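PDB 1Y9K: IAA acetyltransferase from Bacillus cereus ATCC 14579, which probably transfers an acetyl group from acetyl-CoA to an amine, as a GNAT-fold N-acetyltransferase. Local coordinates for residues 20-25 / 69-74; 31-36 / 63-68; 54-59 / 93-98; 81-86 / 111-116; 133-136 / 141-144. All blocks are in the same frame, centred on the assembly; numbering follows the deposited sequence. Where two conformers were deposited one is given.

Contact 1 of 5, residues 20-25 / 69-74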
# COMPACT_ATOMS: atom_id res chain seq x y z
N LEU A 20 -7.19 -4.87 4.64
CA LEU A 20 -6.94 -3.44 4.48
C LEU A 20 -6.80 -2.70 5.81
O LEU A 20 -6.08 -1.69 5.90
CB LEU A 20 -8.05 -2.80 3.64
CG LEU A 20 -8.06 -3.18 2.15
CD1 LEU A 20 -9.40 -2.87 1.49
CD2 LEU A 20 -6.92 -2.49 1.39
N LEU A 21 -7.48 -3.21 6.84
CA LEU A 21 -7.45 -2.64 8.18
C LEU A 21 -6.12 -2.90 8.88
O LEU A 21 -5.77 -2.22 9.84
CB LEU A 21 -8.61 -3.18 9.02
CG LEU A 21 -9.95 -2.45 8.83
CD1 LEU A 21 -11.13 -3.31 9.31
CD2 LEU A 21 -9.93 -1.11 9.55
N LEU A 22 -5.38 -3.86 8.36
CA LEU A 22 -4.05 -4.18 8.85
C LEU A 22 -3.09 -3.03 8.54
O LEU A 22 -2.25 -2.67 9.37
CB LEU A 22 -3.59 -5.49 8.23
CG LEU A 22 -2.38 -6.25 8.78
CD1 LEU A 22 -2.43 -6.42 10.29
CD2 LEU A 22 -2.34 -7.60 8.08
N ALA A 23 -3.24 -2.45 7.35
CA ALA A 23 -2.38 -1.35 6.91
C ALA A 23 -2.97 0.01 7.26
O ALA A 23 -2.23 0.98 7.43
CB ALA A 23 -2.13 -1.46 5.41
N ASP A 24 -4.30 0.07 7.36
CA ASP A 24 -5.00 1.34 7.61
C ASP A 24 -6.13 1.15 8.63
O ASP A 24 -7.21 0.66 8.28
CB ASP A 24 -5.53 1.90 6.29
CG ASP A 24 -6.11 3.29 6.42
OD1 ASP A 24 -6.32 3.78 7.54
OD2 ASP A 24 -6.39 3.90 5.37
N PRO A 25 -5.88 1.54 9.89
CA PRO A 25 -6.76 1.28 11.04
C PRO A 25 -8.18 1.85 10.96
O PRO A 25 -9.03 1.45 11.74
CB PRO A 25 -6.01 1.92 12.22
CG PRO A 25 -4.60 1.98 11.78
CD PRO A 25 -4.66 2.25 10.31
N VAL A 69 -0.28 -7.50 3.68
CA VAL A 69 -0.03 -8.93 3.61
C VAL A 69 -0.47 -9.52 4.96
O VAL A 69 -0.30 -8.88 6.00
CB VAL A 69 1.46 -9.23 3.32
CG1 VAL A 69 1.77 -10.74 3.41
CG2 VAL A 69 1.87 -8.69 1.94
N ALA A 70 -1.07 -10.71 4.93
CA ALA A 70 -1.49 -11.40 6.14
C ALA A 70 -0.30 -11.52 7.08
O ALA A 70 0.81 -11.82 6.64
CB ALA A 70 -2.07 -12.79 5.81
N GLU A 71 -0.54 -11.25 8.37
CA GLU A 71 0.51 -11.19 9.40
C GLU A 71 1.40 -12.44 9.42
O GLU A 71 2.62 -12.32 9.44
CB GLU A 71 -0.09 -10.96 10.79
CG GLU A 71 -0.52 -9.51 11.08
CD GLU A 71 -1.55 -9.40 12.23
OE1 GLU A 71 -2.66 -10.01 12.14
OE2 GLU A 71 -1.25 -8.67 13.21
N HIS A 72 0.78 -13.62 9.39
CA HIS A 72 1.51 -14.88 9.49
C HIS A 72 2.34 -15.22 8.24
O HIS A 72 3.18 -16.13 8.27
CB HIS A 72 0.55 -16.03 9.83
CG HIS A 72 -0.38 -16.40 8.71
ND1 HIS A 72 -1.41 -15.58 8.29
CD2 HIS A 72 -0.46 -17.51 7.95
CE1 HIS A 72 -2.07 -16.16 7.31
NE2 HIS A 72 -1.51 -17.34 7.08
N LEU A 73 2.10 -14.49 7.15
CA LEU A 73 2.78 -14.76 5.88
C LEU A 73 3.80 -13.69 5.49
O LEU A 73 4.40 -13.78 4.42
CB LEU A 73 1.76 -14.94 4.75
CG LEU A 73 0.79 -16.12 4.79
CD1 LEU A 73 0.10 -16.24 3.45
CD2 LEU A 73 1.50 -17.44 5.13
N GLN A 74 4.00 -12.69 6.35
CA GLN A 74 4.91 -11.56 6.04
C GLN A 74 6.39 -11.97 5.99
O GLN A 74 6.81 -12.95 6.61
CB GLN A 74 4.68 -10.38 7.00
CG GLN A 74 3.41 -9.58 6.70
CD GLN A 74 3.04 -8.58 7.79
OE1 GLN A 74 3.82 -8.32 8.71
NE2 GLN A 74 1.84 -8.01 7.70

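Contact 2 of 5, residues 31-36 / 63-68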
# COMPACT_ATOMS: atom_id res chain seq x y z
N ALA A 31 -12.64 3.62 3.03
CA ALA A 31 -13.77 3.98 2.18
C ALA A 31 -13.46 5.14 1.22
O ALA A 31 -13.87 5.10 0.06
CB ALA A 31 -15.00 4.29 3.02
N THR A 32 -12.72 6.15 1.70
CA THR A 32 -12.33 7.30 0.87
C THR A 32 -11.63 6.89 -0.44
O THR A 32 -11.99 7.39 -1.51
CB THR A 32 -11.53 8.43 1.66
OG1 THR A 32 -10.22 7.99 2.10
CG2 THR A 32 -12.33 8.91 2.87
N TYR A 33 -10.70 5.94 -0.38
CA TYR A 33 -9.97 5.55 -1.58
C TYR A 33 -10.44 4.30 -2.35
O TYR A 33 -10.11 4.14 -3.54
CB TYR A 33 -8.47 5.49 -1.34
CG TYR A 33 -7.99 4.67 -0.16
CD1 TYR A 33 -7.80 3.29 -0.27
CD2 TYR A 33 -7.66 5.29 1.04
CE1 TYR A 33 -7.32 2.54 0.80
CE2 TYR A 33 -7.18 4.55 2.12
CZ TYR A 33 -7.01 3.19 1.99
OH TYR A 33 -6.54 2.46 3.06
N VAL A 34 -11.19 3.41 -1.71
CA VAL A 34 -11.66 2.22 -2.42
C VAL A 34 -12.74 2.57 -3.45
O VAL A 34 -12.73 2.03 -4.55
CB VAL A 34 -12.10 1.04 -1.48
CG1 VAL A 34 -10.92 0.56 -0.63
CG2 VAL A 34 -13.29 1.43 -0.61
N GLN A 35 -13.62 3.51 -3.09
CA GLN A 35 -14.65 4.02 -4.00
C GLN A 35 -14.05 4.55 -5.30
O GLN A 35 -14.56 4.29 -6.39
CB GLN A 35 -15.47 5.12 -3.31
CG GLN A 35 -16.89 5.34 -3.87
CD GLN A 35 -16.95 6.03 -5.25
OE1 GLN A 35 -17.79 5.67 -6.10
NE2 GLN A 35 -16.09 7.03 -5.48
N ARG A 36 -12.95 5.29 -5.16
CA ARG A 36 -12.33 6.00 -6.29
C ARG A 36 -11.23 5.20 -6.99
O ARG A 36 -10.87 5.50 -8.12
CB ARG A 36 -11.78 7.35 -5.83
CG ARG A 36 -12.83 8.43 -5.58
CD ARG A 36 -12.16 9.76 -5.17
NE ARG A 36 -11.10 10.14 -6.12
CZ ARG A 36 -9.95 10.73 -5.81
NH1 ARG A 36 -9.67 11.06 -4.54
NH2 ARG A 36 -9.09 11.01 -6.77
N GLU A 63 -1.03 6.32 -6.91
CA GLU A 63 -0.47 6.06 -5.61
C GLU A 63 -1.01 4.76 -5.03
O GLU A 63 -2.21 4.50 -5.11
CB GLU A 63 -0.79 7.19 -4.65
CG GLU A 63 -0.10 7.02 -3.30
CD GLU A 63 -0.20 8.24 -2.41
OE1 GLU A 63 -0.50 9.35 -2.92
OE2 GLU A 63 0.04 8.08 -1.19
N ILE A 64 -0.12 3.96 -4.45
CA ILE A 64 -0.51 2.81 -3.63
C ILE A 64 -1.03 3.31 -2.28
O ILE A 64 -0.25 3.69 -1.40
CB ILE A 64 0.64 1.81 -3.44
CG1 ILE A 64 1.16 1.35 -4.82
CG2 ILE A 64 0.15 0.61 -2.65
CD1 ILE A 64 2.54 0.70 -4.81
N MSE A 65 -2.35 3.34 -2.14
CA MSE A 65 -3.01 3.93 -0.96
C MSE A 65 -3.02 3.00 0.22
O MSE A 65 -3.17 3.42 1.38
CB MSE A 65 -4.45 4.34 -1.28
CG MSE A 65 -4.58 5.47 -2.32
SE MSE A 65 -3.62 6.95 -1.97
CE MSE A 65 -4.28 7.45 -0.39
N ASN A 66 -2.89 1.72 -0.07
CA ASN A 66 -2.92 0.67 0.93
C ASN A 66 -2.29 -0.55 0.30
O ASN A 66 -2.56 -0.88 -0.85
CB ASN A 66 -4.37 0.36 1.34
CG ASN A 66 -4.46 -0.48 2.61
OD1 ASN A 66 -3.83 -1.54 2.71
ND2 ASN A 66 -5.28 -0.04 3.55
N ILE A 67 -1.39 -1.18 1.05
CA ILE A 67 -0.82 -2.46 0.67
C ILE A 67 -0.68 -3.28 1.96
O ILE A 67 -0.20 -2.77 2.97
CB ILE A 67 0.51 -2.31 -0.13
CG1 ILE A 67 1.10 -3.67 -0.49
CG2 ILE A 67 1.52 -1.42 0.62
CD1 ILE A 67 2.01 -3.63 -1.70
N ALA A 68 -1.14 -4.53 1.93
CA ALA A 68 -1.18 -5.36 3.14
C ALA A 68 -1.00 -6.81 2.80
O ALA A 68 -1.49 -7.28 1.78
CB ALA A 68 -2.51 -5.15 3.90

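Contact 3 of 5, residues 54-59 / 93-98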
# COMPACT_ATOMS: atom_id res chain seq x y z
N LEU A 54 -4.71 0.95 -5.77
CA LEU A 54 -4.14 2.02 -6.58
C LEU A 54 -5.15 3.14 -6.73
O LEU A 54 -6.33 2.89 -6.97
CB LEU A 54 -3.77 1.50 -7.97
CG LEU A 54 -2.47 0.70 -8.03
CD1 LEU A 54 -2.23 0.19 -9.43
CD2 LEU A 54 -1.30 1.54 -7.55
N LEU A 55 -4.70 4.38 -6.55
CA LEU A 55 -5.55 5.55 -6.80
C LEU A 55 -4.84 6.49 -7.76
O LEU A 55 -3.65 6.76 -7.62
CB LEU A 55 -5.87 6.26 -5.49
CG LEU A 55 -6.82 7.47 -5.50
CD1 LEU A 55 -8.24 7.04 -5.86
CD2 LEU A 55 -6.80 8.20 -4.17
N GLU A 56 -5.58 6.98 -8.76
CA GLU A 56 -5.06 7.98 -9.70
C GLU A 56 -5.22 9.37 -9.09
O GLU A 56 -6.33 9.79 -8.75
CB GLU A 56 -5.76 7.88 -11.06
CG GLU A 56 -4.96 8.52 -12.19
CD GLU A 56 -5.67 8.50 -13.53
OE1 GLU A 56 -6.73 7.85 -13.66
OE2 GLU A 56 -5.17 9.13 -14.46
N THR A 57 -4.10 10.07 -8.97
CA THR A 57 -4.04 11.28 -8.16
C THR A 57 -3.78 12.54 -9.00
O THR A 57 -4.71 13.11 -9.59
CB THR A 57 -3.02 11.13 -7.00
OG1 THR A 57 -1.73 10.82 -7.55
CG2 THR A 57 -3.43 9.99 -6.06
N ARG A 58 -2.52 12.97 -9.04
CA ARG A 58 -2.06 14.03 -9.94
C ARG A 58 -1.97 13.46 -11.36
O ARG A 58 -2.06 12.24 -11.53
CB ARG A 58 -0.70 14.56 -9.48
CG ARG A 58 -0.76 15.51 -8.32
CD ARG A 58 0.51 16.38 -8.25
NE ARG A 58 0.95 16.53 -6.87
CZ ARG A 58 2.22 16.65 -6.49
NH1 ARG A 58 3.20 16.64 -7.39
NH2 ARG A 58 2.51 16.76 -5.20
N PRO A 59 -1.81 14.33 -12.38
CA PRO A 59 -1.72 13.85 -13.76
C PRO A 59 -0.70 12.73 -13.95
O PRO A 59 0.43 12.84 -13.47
CB PRO A 59 -1.29 15.09 -14.54
CG PRO A 59 -1.85 16.21 -13.78
CD PRO A 59 -1.72 15.81 -12.33
N TYR A 93 -1.78 1.34 -17.30
CA TYR A 93 -2.75 2.45 -17.36
C TYR A 93 -2.21 3.73 -18.00
O TYR A 93 -2.93 4.73 -18.12
CB TYR A 93 -3.37 2.71 -15.98
CG TYR A 93 -4.49 1.74 -15.67
CD1 TYR A 93 -4.30 0.68 -14.79
CD2 TYR A 93 -5.75 1.87 -16.27
CE1 TYR A 93 -5.32 -0.23 -14.50
CE2 TYR A 93 -6.79 0.97 -16.00
CZ TYR A 93 -6.56 -0.08 -15.11
OH TYR A 93 -7.57 -0.97 -14.82
N GLY A 94 -0.94 3.71 -18.41
CA GLY A 94 -0.32 4.86 -19.06
C GLY A 94 0.27 5.88 -18.11
O GLY A 94 0.60 7.00 -18.53
N MSE A 95 0.41 5.52 -16.84
CA MSE A 95 1.03 6.40 -15.84
C MSE A 95 2.55 6.49 -16.01
O MSE A 95 3.20 5.53 -16.47
CB MSE A 95 0.68 5.97 -14.40
CG MSE A 95 -0.81 5.74 -14.13
SE MSE A 95 -1.82 7.22 -14.08
CE MSE A 95 -2.55 7.19 -15.70
N SER A 96 3.10 7.64 -15.64
CA SER A 96 4.55 7.84 -15.64
C SER A 96 5.14 7.93 -14.22
O SER A 96 6.36 7.92 -14.06
CB SER A 96 4.91 9.09 -16.45
OG SER A 96 4.45 10.26 -15.80
N LYS A 97 4.28 8.01 -13.21
CA LYS A 97 4.73 8.15 -11.82
C LYS A 97 3.90 7.27 -10.88
O LYS A 97 2.67 7.29 -10.93
CB LYS A 97 4.66 9.63 -11.38
CG LYS A 97 5.48 9.97 -10.13
CD LYS A 97 5.42 11.46 -9.78
CE LYS A 97 6.70 11.93 -9.09
NZ LYS A 97 6.46 12.67 -7.80
N LEU A 98 4.58 6.49 -10.05
CA LEU A 98 3.94 5.72 -8.98
C LEU A 98 4.44 6.19 -7.61
O LEU A 98 5.64 6.30 -7.39
CB LEU A 98 4.15 4.21 -9.17
CG LEU A 98 3.37 3.26 -8.24
CD1 LEU A 98 1.84 3.37 -8.39
CD2 LEU A 98 3.82 1.82 -8.44

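Contact 4 of 5, residues 81-86 / 111-116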
# COMPACT_ATOMS: atom_id res chain seq x y z
N LYS A 81 6.00 -9.18 -4.43
CA LYS A 81 5.13 -9.58 -5.54
C LYS A 81 3.98 -8.61 -5.83
O LYS A 81 3.74 -8.28 -6.99
CB LYS A 81 4.57 -10.99 -5.30
CG LYS A 81 5.51 -12.09 -5.77
CD LYS A 81 5.34 -13.37 -4.96
CE LYS A 81 6.28 -14.46 -5.47
NZ LYS A 81 6.84 -15.29 -4.36
N LEU A 82 3.29 -8.16 -4.78
CA LEU A 82 2.21 -7.18 -4.92
C LEU A 82 2.71 -5.86 -5.50
O LEU A 82 2.01 -5.20 -6.27
CB LEU A 82 1.52 -6.92 -3.58
CG LEU A 82 0.55 -7.96 -3.01
CD1 LEU A 82 0.26 -7.65 -1.53
CD2 LEU A 82 -0.75 -8.06 -3.83
N LEU A 83 3.93 -5.51 -5.11
CA LEU A 83 4.56 -4.26 -5.50
C LEU A 83 4.95 -4.29 -6.98
O LEU A 83 4.60 -3.37 -7.72
CB LEU A 83 5.79 -4.02 -4.62
CG LEU A 83 6.05 -2.67 -3.97
CD1 LEU A 83 4.78 -1.98 -3.46
CD2 LEU A 83 7.04 -2.86 -2.84
N ARG A 84 5.66 -5.34 -7.39
CA ARG A 84 5.92 -5.61 -8.81
C ARG A 84 4.63 -5.48 -9.63
O ARG A 84 4.62 -4.82 -10.68
CB ARG A 84 6.52 -7.02 -9.02
CG ARG A 84 7.96 -7.24 -8.50
CD ARG A 84 8.65 -8.44 -9.20
NE ARG A 84 8.35 -9.76 -8.60
CZ ARG A 84 7.33 -10.55 -8.95
NH1 ARG A 84 7.17 -11.73 -8.35
NH2 ARG A 84 6.47 -10.19 -9.90
N HIS A 85 3.54 -6.09 -9.14
CA HIS A 85 2.24 -6.08 -9.82
C HIS A 85 1.61 -4.68 -9.89
O HIS A 85 1.02 -4.32 -10.92
CB HIS A 85 1.27 -7.06 -9.16
CG HIS A 85 0.05 -7.37 -9.96
ND1 HIS A 85 -0.98 -6.47 -10.14
CD2 HIS A 85 -0.34 -8.51 -10.59
CE1 HIS A 85 -1.94 -7.03 -10.86
NE2 HIS A 85 -1.57 -8.26 -11.15
N ALA A 86 1.72 -3.91 -8.81
CA ALA A 86 1.27 -2.52 -8.80
C ALA A 86 1.99 -1.68 -9.87
O ALA A 86 1.34 -0.93 -10.61
CB ALA A 86 1.45 -1.90 -7.42
N ALA A 111 12.76 -0.01 3.55
CA ALA A 111 13.76 -0.82 2.85
C ALA A 111 13.17 -1.53 1.63
O ALA A 111 13.76 -1.49 0.55
CB ALA A 111 14.41 -1.84 3.80
N LEU A 112 12.01 -2.17 1.81
CA LEU A 112 11.31 -2.88 0.73
C LEU A 112 11.02 -1.97 -0.48
O LEU A 112 11.41 -2.29 -1.61
CB LEU A 112 10.02 -3.52 1.23
CG LEU A 112 9.19 -4.32 0.20
CD1 LEU A 112 9.93 -5.60 -0.23
CD2 LEU A 112 7.79 -4.65 0.72
N TYR A 113 10.35 -0.85 -0.24
CA TYR A 113 10.01 0.09 -1.31
C TYR A 113 11.23 0.55 -2.09
O TYR A 113 11.21 0.58 -3.32
CB TYR A 113 9.25 1.30 -0.74
CG TYR A 113 7.91 0.96 -0.10
CD1 TYR A 113 7.21 -0.18 -0.49
CD2 TYR A 113 7.35 1.78 0.86
CE1 TYR A 113 5.97 -0.51 0.11
CE2 TYR A 113 6.12 1.47 1.46
CZ TYR A 113 5.44 0.32 1.08
OH TYR A 113 4.24 0.01 1.66
N GLN A 114 12.31 0.89 -1.37
CA GLN A 114 13.53 1.37 -2.02
C GLN A 114 14.24 0.28 -2.83
O GLN A 114 14.75 0.54 -3.92
CB GLN A 114 14.48 1.97 -0.99
CG GLN A 114 13.96 3.21 -0.30
CD GLN A 114 14.98 3.80 0.64
OE1 GLN A 114 15.02 3.47 1.83
NE2 GLN A 114 15.83 4.65 0.11
N LYS A 115 14.26 -0.95 -2.29
CA LYS A 115 14.77 -2.12 -3.01
C LYS A 115 14.01 -2.32 -4.31
O LYS A 115 14.57 -2.76 -5.30
CB LYS A 115 14.66 -3.39 -2.16
CG LYS A 115 15.69 -3.50 -1.05
CD LYS A 115 15.62 -4.85 -0.34
CE LYS A 115 16.45 -4.85 0.96
NZ LYS A 115 16.84 -6.23 1.39
N CYS A 116 12.72 -1.98 -4.29
CA CYS A 116 11.86 -2.12 -5.45
C CYS A 116 11.85 -0.88 -6.38
O CYS A 116 11.11 -0.85 -7.35
CB CYS A 116 10.43 -2.49 -5.00
SG CYS A 116 10.31 -4.13 -4.17

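Contact 5 of 5, residues 133-136 / 141-144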
# COMPACT_ATOMS: atom_id res chain seq x y z
N GLU A 133 -7.50 8.87 15.71
CA GLU A 133 -7.73 9.19 17.11
C GLU A 133 -6.61 8.60 17.98
O GLU A 133 -6.04 9.29 18.83
CB GLU A 133 -9.11 8.65 17.55
CG GLU A 133 -9.80 9.40 18.71
CD GLU A 133 -11.11 8.72 19.18
OE1 GLU A 133 -11.69 9.15 20.21
OE2 GLU A 133 -11.55 7.74 18.52
N GLU A 134 -6.27 7.33 17.73
CA GLU A 134 -5.31 6.61 18.56
C GLU A 134 -3.88 6.55 17.99
O GLU A 134 -3.69 6.23 16.81
CB GLU A 134 -5.82 5.20 18.87
CG GLU A 134 -5.01 4.46 19.95
CD GLU A 134 -5.06 5.14 21.31
OE1 GLU A 134 -6.06 4.92 22.03
OE2 GLU A 134 -4.11 5.89 21.65
N GLU A 135 -2.91 6.83 18.86
CA GLU A 135 -1.48 6.75 18.55
C GLU A 135 -1.03 5.36 18.07
O GLU A 135 -1.44 4.33 18.63
CB GLU A 135 -0.67 7.14 19.78
CG GLU A 135 0.82 7.28 19.52
CD GLU A 135 1.58 7.64 20.77
OE1 GLU A 135 1.69 6.77 21.67
OE2 GLU A 135 2.07 8.78 20.86
N ILE A 136 -0.18 5.35 17.03
CA ILE A 136 0.41 4.12 16.49
C ILE A 136 1.90 4.03 16.88
O ILE A 136 2.67 4.97 16.64
CB ILE A 136 0.26 4.05 14.94
CG1 ILE A 136 -1.22 4.04 14.55
CG2 ILE A 136 0.95 2.82 14.38
CD1 ILE A 136 -1.51 4.48 13.11
N ILE A 141 8.92 2.79 17.98
CA ILE A 141 8.89 4.13 17.35
C ILE A 141 7.45 4.58 17.13
O ILE A 141 6.63 3.84 16.59
CB ILE A 141 9.65 4.14 15.99
CG1 ILE A 141 11.03 3.48 16.11
CG2 ILE A 141 9.71 5.55 15.39
CD1 ILE A 141 11.61 3.01 14.78
N VAL A 142 7.14 5.81 17.55
CA VAL A 142 5.83 6.41 17.25
C VAL A 142 5.72 6.70 15.75
O VAL A 142 6.57 7.40 15.18
CB VAL A 142 5.56 7.69 18.07
CG1 VAL A 142 4.22 8.31 17.68
CG2 VAL A 142 5.59 7.40 19.57
N CYS A 143 4.69 6.13 15.13
CA CYS A 143 4.34 6.38 13.75
C CYS A 143 3.62 7.70 13.70
O CYS A 143 2.42 7.78 13.96
CB CYS A 143 3.44 5.26 13.24
SG CYS A 143 3.16 5.31 11.49
N ARG A 144 4.37 8.74 13.34
CA ARG A 144 3.95 10.12 13.48
C ARG A 144 3.79 10.80 12.12
O ARG A 144 2.83 11.51 11.87
CB ARG A 144 5.00 10.83 14.33
CG ARG A 144 4.83 12.31 14.58
CD ARG A 144 6.03 12.81 15.39
NE ARG A 144 6.29 11.93 16.53
CZ ARG A 144 7.43 11.86 17.21
NH1 ARG A 144 8.48 12.62 16.90
NH2 ARG A 144 7.52 11.01 18.23
O HOH W 1 0.61 7.94 15.92

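Contact 1 of 5, residues 20-25 / 69-74
L22, near the end of helix 17-23, reaches across to the loop that follows strand 61-69, and its two methyls settle on V69 and E71. In the GNAT fold this loop leads into helix 78-92 and carries the Q/RxxGxG/A signature, here beginning at Q74, which in relatives wraps the pyrophosphate of acetyl-CoA; a similar role is probable here. The contact illustrates how a single well-directed leucine can tie an N-terminal helix to such a loop. Swung opposite its own backbone nitrogen (chi1 -166°), the L22 side chain extends outward from the helix and sets both methyls against the loop. CD1 lies 3.7 Å from both CG and CD of E71, with the carboxylate oxygens little farther off. The glutamate comes to meet it: its CG stands opposite the carbonyl carbon, and from there the extended chain carries its end nearer to the helix than its CB direction alone would suggest. CD2 is mainly on the backbone, 3.2 Å from V69 O, a close approach for a methyl, and is also near E71 CG. The loop contains a short 3-10 turn, in which L73 N bonds to A70 O. The remaining lock is local to the loop: the extended Q74 side chain brings its amide to V69 O, and its NE2 donates to that oxygen at 2.9 Å, arriving 38° out of the carbonyl plane. That same oxygen therefore carries a methyl contact and an amide bond, and L22 CD2 is 4.2 Å from Q74 NE2.

Contact 2 of 5, residues 31-36 / 63-68
Y33 of helix 27-36 meets M65 and N66 of strand 61-69 in two ways, one apolar and one polar, a worked case of an aromatic residue whose ring and hydroxyl do separate jobs. The apolar part is a CH-pi contact: M65 CB sits over one face of the Y33 ring, 3.8 Å from its centroid and 17° off the normal. M65 CG continues past Y33 CB at 4.0 Å, after which the selenomethionine chain bends twice. Y33 reaches this position with its CG lodged between backbone N and carbonyl carbon (chi1 52°), an uncommon choice within a helix, which points the ring at the strand. The polar part lies at the ring's edge. N66 ND2 donates to Y33 OH at 2.8 Å, nearly straight at 173°, with the hydroxyl in the plane of the amide. N66 CB, oblique to the ring, comes within 3.7 Å of Y33 CE1. Both buried groups have second partners, D24 for the hydroxyl and the carbonyl of L20 for the amide nitrogen, so a short network fixes the rotation of each. M65 and N66 both bond through their backbones to V53 on the neighbouring strand, and the helical backbone angles of M65 fit a beta bulge. Such a bulge in this strand, faced by the N-terminal helices, is characteristic of the GNAT fold.

Contact 3 of 5, residues 54-59 / 93-98
E56 OE2 is approached from the far segment by the methyl and the selenium of M95, with CE at 3.5 Å and SE at 3.9 Å, so that here a carboxylate touches the end of a selenomethionine. The glutamate, at the end of strand 48-56, is fully extended, its CG opposite the backbone nitrogen (chi1 -159°), and this brings its end down to M95. The selenomethionine bends at its second and third torsions and lies across the glutamate at about a right angle, SE also touching E56 CG at 3.9 Å. Deeper in, the contact turns wholly apolar. L54 CD2 meets L98 CD1 at 3.7 Å, one methyl against one methyl, and the two leucines likewise cross nearly perpendicularly. Their strands are not neighbours: strand 61-69 runs between them, and I64 touches both leucines, while helix 78-92 covers them through T89, V87 and A90. R58 NH1 and K97 NZ stand 5.2 Å apart, like charges not in contact; K97 has a salt bridge to E99, which probably eases the proximity. G94 ends helix 78-92 in a Schellman motif, its positive phi of 86° turning the chain toward strand 97-103. With strand 61-69 before that helix and the parallel strand 97-103 after it, the arrangement belongs to the beta-alpha-beta crossover at the heart of the GNAT fold.

Contact 4 of 5, residues 81-86 / 111-116
L83 of helix 78-92 is the bump, and L112, Y113 and C116 of helix 107-115 and its end form the hollow that receives it. In this GNAT fold strand 97-103 links the two helices in sequence, and both pack on the same face of the sheet; the second helix holds the ALY part of a sequence common in the family, and the GF pair follows it. The principle is that of one apolar knob serving a whole helix-helix junction. Nearly all the fit falls to one methyl: L83 CD2 enters between the three residues, 3.6 Å from Y113 CD1, 3.8 Å from C116 SG and 4.0 Å from L112 CG. Two walls come from consecutive residues and the third from the next turn, so the hollow has three sides and is not a full knobs-into-holes socket. The tyrosine wall is its ring edge: CD2 lies near the ring plane, and the leucine and tyrosine side chains cross at about a right angle. The first torsion of L83, -134°, is well away from the usual staggered values and may reflect strain. On the other side, L112 CG is opposite its backbone nitrogen, which brings the branch forward, whereas Y113 and C116 project with the first side-chain atom beyond CB opposite the carbonyl carbon. Beneath, L83 also packs on I64 and I67 of strand 61-69, and Y113 shares I67 with it. The other L83 methyl, CD1, stands off the ring plane, 4.0 Å from Y113 CE1.

Contact 5 of 5, residues 133-136 / 141-144
C143 N donates to I136 O at 2.8 Å across two antiparallel backbones whose pairing is loose, and a water stands in for the return bond. That water accepts from I136 N at 2.9 Å and donates to C143 O at 2.7 Å, so it bridges the two backbones. I136 O also draws the CA-H of V142, at 3.5 Å. The side chains of I136 and C143 lie on the same face, I136 CG2 against C143 CB at 3.7 Å, and both rest on F128 of helix 127-131. V142 sits on another flank and meets E135: its CG1 is 3.9 Å from E135 OE2, the two side chains crossing at about a right angle. With CG opposite its backbone nitrogen (chi1 -172°) and the chain extended, E135 brings its outer part against the valine. N104, just after strand 97-103, bonds V142 O and R144 N, tying this part of the chain to the main sheet. The short strand 136-138 and the start of the long strand 141-152, the last of the chain, are joined by a brief turn and together make a beta hairpin.

Overall arrangement
Contacts 1 to 4 gather around strand 61-69. Contacts 1 and 2 share a polar network in which D24 and L20 of the first serve Y33 and N66 of the second. Contacts 2 and 3 are stitched by E63 N to L55 O at 2.8 Å, while contact 4 adjoins contact 2 where I67 CD1 meets L83 CD1 at 3.7 Å. Contacts 1 and 3 lie on opposite sides of the chain's centre, their centres about 24 Å apart. Contact 5 is peripheral, touching contact 1 where P25 CG meets I136 CD1 at 4.2 Å. In GNAT relatives acetyl-CoA binds beside the bulged strand and the loop of contact 1, so contacts 1 and 2 probably border that site.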